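Local coordinates for protein PUF4 (Saccharomyces cerevisiae, PDB 3BWT) that binds single-stranded mRNA through its Pumilio homology domain, a curved stack of helical repeats, and takes part in gene regulation, at residues A[302-314]-A[321-333]. Residues are numbered along the deposited sequence; the frame is centred on the assembly and turned at random.
Sequences LYKRLSEIVAPLL and TPHGKRIIGMLHL
L331 lays its two methyl branches over helix 300-310 and the residues that continue from it: CD2 rests beside S307 and V310, while CD1 reaches the CB of A311 and meets CD1 of L314 tip to tip, 3.4 Å away. The same L314 methyl lies 3.6 Å from CG1 of I328, the two side chains crossing obliquely, and touches CG2 of I327 as well. I327 holds that branch anti to its own backbone N, which turns it toward helix 300-310; CG2 packs 3.5 Å from CG1 of V310, the two side chains at about a right angle. One helical turn before S307, the Y303 ring swings out with CG anti to the backbone N (chi1 173°) and brings its hydroxyl close to the carbonyl oxygens of M330 and L331. OH lies 2.9 Å from O of M330, which sits at the ring edge near its plane, though the exact place of the hydroxyl is doubtful. OG of S307 lies over one face of the Y303 ring, toward its rim, but bonds back to O of Y303 at 3.0 Å, from above the carbonyl plane, while H296 packs edge-to-face against Y303. A phenylalanine in place of Y303 would probably leave the carbonyls of M330 and L331 without this hydroxyl and the chain end less firmly held. The contact thus folds the C-terminal helix and tail back onto helix 300-310 and the residues after it, at the C-terminal end of the Pumilio homology domain, chiefly through aliphatic packing, with polar contact concentrated at one phenol.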
loop_
_atom_site.group_PDB
_atom_site.type_symbol
_atom_site.label_atom_id
_atom_site.label_comp_id
_atom_site.label_asym_id
_atom_site.label_seq_id
_atom_site.Cartn_x
_atom_site.Cartn_y
_atom_site.Cartn_z
ATOM N N LEU A 302 -10.292 32.499 -12.852
ATOM C CA LEU A 302 -11.110 31.310 -12.670
ATOM C C LEU A 302 -11.929 31.401 -11.381
ATOM O O LEU A 302 -13.095 31.015 -11.350
ATOM C CB LEU A 302 -10.238 30.048 -12.685
ATOM C CG LEU A 302 -9.666 29.612 -14.044
ATOM C CD1 LEU A 302 -8.696 28.434 -13.905
ATOM C CD2 LEU A 302 -10.774 29.267 -15.031
ATOM N N TYR A 303 -11.316 31.923 -10.323
ATOM C CA TYR A 303 -11.985 32.058 -9.030
ATOM C C TYR A 303 -13.202 32.980 -9.105
ATOM O O TYR A 303 -14.295 32.647 -8.631
ATOM C CB TYR A 303 -11.004 32.580 -7.980
ATOM C CG TYR A 303 -11.644 32.906 -6.650
ATOM C CD1 TYR A 303 -11.988 31.894 -5.754
ATOM C CD2 TYR A 303 -11.908 34.228 -6.287
ATOM C CE1 TYR A 303 -12.575 32.190 -4.526
ATOM C CE2 TYR A 303 -12.490 34.536 -5.067
ATOM C CZ TYR A 303 -12.821 33.513 -4.190
ATOM O OH TYR A 303 -13.393 33.814 -2.977
ATOM N N LYS A 304 -12.996 34.151 -9.692
ATOM C CA LYS A 304 -14.068 35.106 -9.887
ATOM C C LYS A 304 -15.131 34.502 -10.789
ATOM O O LYS A 304 -16.329 34.718 -10.583
ATOM C CB LYS A 304 -13.521 36.415 -10.474
ATOM C CG LYS A 304 -12.619 37.182 -9.501
ATOM C CD LYS A 304 -13.234 37.200 -8.097
ATOM C CE LYS A 304 -12.450 38.076 -7.125
ATOM N NZ LYS A 304 -13.086 38.091 -5.769
ATOM N N ARG A 305 -14.694 33.732 -11.779
ATOM C CA ARG A 305 -15.632 33.073 -12.671
ATOM C C ARG A 305 -16.502 32.045 -11.929
ATOM O O ARG A 305 -17.728 32.030 -12.084
ATOM C CB ARG A 305 -14.906 32.447 -13.859
ATOM C CG ARG A 305 -15.864 31.822 -14.839
ATOM C CD ARG A 305 -15.161 31.276 -16.066
ATOM N NE ARG A 305 -16.097 30.648 -16.994
ATOM C CZ ARG A 305 -15.749 30.078 -18.145
ATOM N NH1 ARG A 305 -14.478 30.070 -18.542
ATOM N NH2 ARG A 305 -16.678 29.535 -18.915
ATOM N N LEU A 306 -15.874 31.208 -11.134
ATOM C CA LEU A 306 -16.596 30.272 -10.277
ATOM C C LEU A 306 -17.503 31.003 -9.295
ATOM O O LEU A 306 -18.672 30.659 -9.140
ATOM C CB LEU A 306 -15.623 29.403 -9.485
ATOM C CG LEU A 306 -14.705 28.429 -10.221
ATOM C CD1 LEU A 306 -13.753 27.792 -9.228
ATOM C CD2 LEU A 306 -15.520 27.362 -10.906
ATOM N N SER A 307 -16.944 31.992 -8.599
ATOM C CA SER A 307 -17.699 32.750 -7.614
ATOM C C SER A 307 -19.016 33.267 -8.167
ATOM O O SER A 307 -20.047 33.182 -7.498
ATOM C CB SER A 307 -16.873 33.919 -7.101
ATOM O OG SER A 307 -15.860 33.467 -6.236
ATOM N N GLU A 308 -18.996 33.802 -9.382
ATOM C CA GLU A 308 -20.188 34.484 -9.878
ATOM C C GLU A 308 -21.311 33.541 -10.289
ATOM O O GLU A 308 -22.466 33.954 -10.388
ATOM C CB GLU A 308 -19.863 35.508 -10.971
ATOM C CG GLU A 308 -19.097 34.984 -12.172
ATOM C CD GLU A 308 -18.475 36.119 -12.978
ATOM O OE1 GLU A 308 -18.339 37.237 -12.411
ATOM O OE2 GLU A 308 -18.125 35.889 -14.163
ATOM N N ILE A 309 -20.980 32.274 -10.505
ATOM C CA ILE A 309 -22.005 31.262 -10.728
ATOM C C ILE A 309 -22.508 30.677 -9.415
ATOM O O ILE A 309 -23.689 30.365 -9.271
ATOM C CB ILE A 309 -21.486 30.125 -11.584
ATOM C CG1 ILE A 309 -21.160 30.638 -12.982
ATOM C CG2 ILE A 309 -22.511 28.995 -11.625
ATOM C CD1 ILE A 309 -20.688 29.559 -13.922
ATOM N N VAL A 310 -21.601 30.542 -8.457
ATOM C CA VAL A 310 -21.935 29.973 -7.160
ATOM C C VAL A 310 -22.785 30.898 -6.288
ATOM O O VAL A 310 -23.750 30.452 -5.667
ATOM C CB VAL A 310 -20.672 29.595 -6.366
ATOM C CG1 VAL A 310 -21.040 29.228 -4.933
ATOM C CG2 VAL A 310 -19.918 28.459 -7.056
ATOM N N ALA A 311 -22.419 32.175 -6.231
ATOM C CA ALA A 311 -23.047 33.106 -5.285
ATOM C C ALA A 311 -24.563 33.317 -5.467
ATOM O O ALA A 311 -25.292 33.494 -4.477
ATOM C CB ALA A 311 -22.304 34.447 -5.265
ATOM N N PRO A 312 -25.039 33.316 -6.728
ATOM C CA PRO A 312 -26.481 33.398 -6.988
ATOM C C PRO A 312 -27.237 32.203 -6.413
ATOM O O PRO A 312 -28.442 32.292 -6.139
ATOM C CB PRO A 312 -26.565 33.373 -8.517
ATOM C CG PRO A 312 -25.253 33.863 -8.976
ATOM C CD PRO A 312 -24.252 33.384 -7.970
ATOM N N LEU A 313 -26.532 31.097 -6.226
ATOM C CA LEU A 313 -27.167 29.862 -5.792
ATOM C C LEU A 313 -27.263 29.790 -4.280
ATOM O O LEU A 313 -28.087 29.056 -3.739
ATOM C CB LEU A 313 -26.413 28.651 -6.345
ATOM C CG LEU A 313 -26.608 28.484 -7.849
ATOM C CD1 LEU A 313 -25.526 27.616 -8.493
ATOM C CD2 LEU A 313 -28.000 27.922 -8.103
ATOM N N LEU A 314 -26.429 30.567 -3.602
ATOM C CA LEU A 314 -26.385 30.523 -2.146
ATOM C C LEU A 314 -27.429 31.425 -1.502
ATOM O O LEU A 314 -27.100 32.451 -0.907
ATOM C CB LEU A 314 -24.983 30.858 -1.634
ATOM C CG LEU A 314 -23.945 29.778 -1.948
ATOM C CD1 LEU A 314 -22.556 30.230 -1.559
ATOM C CD2 LEU A 314 -24.301 28.492 -1.246
ATOM N N THR A 321 -27.736 25.436 5.922
ATOM C CA THR A 321 -27.218 24.088 6.021
ATOM C C THR A 321 -25.702 24.132 6.170
ATOM O O THR A 321 -25.056 25.084 5.734
ATOM C CB THR A 321 -27.595 23.259 4.789
ATOM O OG1 THR A 321 -26.914 23.771 3.635
ATOM C CG2 THR A 321 -29.097 23.320 4.555
ATOM N N PRO A 322 -25.136 23.114 6.823
ATOM C CA PRO A 322 -23.686 22.972 6.967
ATOM C C PRO A 322 -22.937 23.053 5.640
ATOM O O PRO A 322 -21.902 23.727 5.559
ATOM C CB PRO A 322 -23.545 21.576 7.572
ATOM C CG PRO A 322 -24.771 21.433 8.407
ATOM C CD PRO A 322 -25.870 22.142 7.653
ATOM N N HIS A 323 -23.445 22.371 4.617
ATOM C CA HIS A 323 -22.769 22.338 3.320
ATOM C C HIS A 323 -22.873 23.671 2.578
ATOM O O HIS A 323 -21.918 24.107 1.922
ATOM C CB HIS A 323 -23.245 21.156 2.455
ATOM C CG HIS A 323 -24.691 21.209 2.075
ATOM N ND1 HIS A 323 -25.711 21.129 3.001
ATOM C CD2 HIS A 323 -25.290 21.309 0.864
ATOM C CE1 HIS A 323 -26.874 21.200 2.377
ATOM N NE2 HIS A 323 -26.647 21.308 1.079
ATOM N N GLY A 324 -24.023 24.325 2.698
ATOM C CA GLY A 324 -24.178 25.668 2.174
ATOM C C GLY A 324 -23.174 26.609 2.817
ATOM O O GLY A 324 -22.457 27.335 2.119
ATOM N N LYS A 325 -23.112 26.592 4.149
ATOM C CA LYS A 325 -22.190 27.458 4.885
ATOM C C LYS A 325 -20.724 27.206 4.516
ATOM O O LYS A 325 -19.879 28.077 4.691
ATOM C CB LYS A 325 -22.367 27.297 6.399
ATOM C CG LYS A 325 -23.586 27.979 7.000
ATOM C CD LYS A 325 -23.633 27.712 8.495
ATOM C CE LYS A 325 -25.052 27.772 9.049
ATOM N NZ LYS A 325 -25.211 26.890 10.250
ATOM N N ARG A 326 -20.427 26.010 4.022
ATOM C CA ARG A 326 -19.063 25.652 3.680
ATOM C C ARG A 326 -18.602 26.442 2.464
ATOM O O ARG A 326 -17.514 27.026 2.456
ATOM C CB ARG A 326 -18.978 24.159 3.382
ATOM C CG ARG A 326 -17.658 23.530 3.773
ATOM C CD ARG A 326 -17.343 22.299 2.933
ATOM N NE ARG A 326 -18.457 21.364 2.847
ATOM C CZ ARG A 326 -18.989 20.735 3.888
ATOM N NH1 ARG A 326 -18.517 20.953 5.108
ATOM N NH2 ARG A 326 -20.007 19.899 3.708
ATOM N N ILE A 327 -19.442 26.451 1.434
ATOM C CA ILE A 327 -19.143 27.143 0.191
ATOM C C ILE A 327 -19.159 28.654 0.374
ATOM O O ILE A 327 -18.382 29.375 -0.248
ATOM C CB ILE A 327 -20.143 26.763 -0.906
ATOM C CG1 ILE A 327 -20.152 25.244 -1.114
ATOM C CG2 ILE A 327 -19.807 27.484 -2.195
ATOM C CD1 ILE A 327 -18.819 24.673 -1.548
ATOM N N ILE A 328 -20.058 29.126 1.227
ATOM C CA ILE A 328 -20.134 30.540 1.559
ATOM C C ILE A 328 -18.773 31.009 2.074
ATOM O O ILE A 328 -18.360 32.159 1.858
ATOM C CB ILE A 328 -21.222 30.789 2.624
ATOM C CG1 ILE A 328 -22.605 30.474 2.047
ATOM C CG2 ILE A 328 -21.180 32.218 3.121
ATOM C CD1 ILE A 328 -23.737 30.582 3.049
ATOM N N GLY A 329 -18.075 30.098 2.744
ATOM C CA GLY A 329 -16.788 30.399 3.336
ATOM C C GLY A 329 -15.702 30.567 2.295
ATOM O O GLY A 329 -14.660 31.167 2.562
ATOM N N MET A 330 -15.948 30.044 1.100
ATOM C CA MET A 330 -14.934 30.051 0.054
ATOM C C MET A 330 -15.139 31.215 -0.901
ATOM O O MET A 330 -14.422 31.338 -1.892
ATOM C CB MET A 330 -14.974 28.736 -0.734
ATOM C CG MET A 330 -15.050 27.478 0.123
ATOM S SD MET A 330 -13.639 27.289 1.234
ATOM C CE MET A 330 -12.294 27.668 0.111
ATOM N N LEU A 331 -16.098 32.081 -0.589
ATOM C CA LEU A 331 -16.651 32.979 -1.601
ATOM C C LEU A 331 -15.985 34.330 -1.855
ATOM O O LEU A 331 -15.938 34.778 -3.004
ATOM C CB LEU A 331 -18.150 33.170 -1.394
ATOM C CG LEU A 331 -18.948 32.209 -2.267
ATOM C CD1 LEU A 331 -20.382 32.694 -2.398
ATOM C CD2 LEU A 331 -18.280 32.086 -3.638
ATOM N N HIS A 332 -15.488 34.998 -0.823
ATOM C CA HIS A 332 -14.971 36.348 -1.059
ATOM C C HIS A 332 -13.474 36.495 -0.806
ATOM O O HIS A 332 -12.814 37.324 -1.436
ATOM C CB HIS A 332 -15.801 37.384 -0.299
ATOM C CG HIS A 332 -17.260 37.331 -0.635
ATOM N ND1 HIS A 332 -17.771 37.842 -1.810
ATOM C CD2 HIS A 332 -18.312 36.799 0.033
ATOM C CE1 HIS A 332 -19.076 37.640 -1.844
ATOM N NE2 HIS A 332 -19.431 37.009 -0.738
ATOM N N LEU A 333 -12.956 35.679 0.109
ATOM C CA LEU A 333 -11.519 35.541 0.349
ATOM C C LEU A 333 -10.675 36.700 -0.191
ATOM O O LEU A 333 -9.592 36.988 0.322
ATOM C CB LEU A 333 -11.029 34.216 -0.240
ATOM C CG LEU A 333 -11.286 32.955 0.590
ATOM C CD1 LEU A 333 -12.488 33.133 1.503
ATOM C CD2 LEU A 333 -11.471 31.747 -0.323
#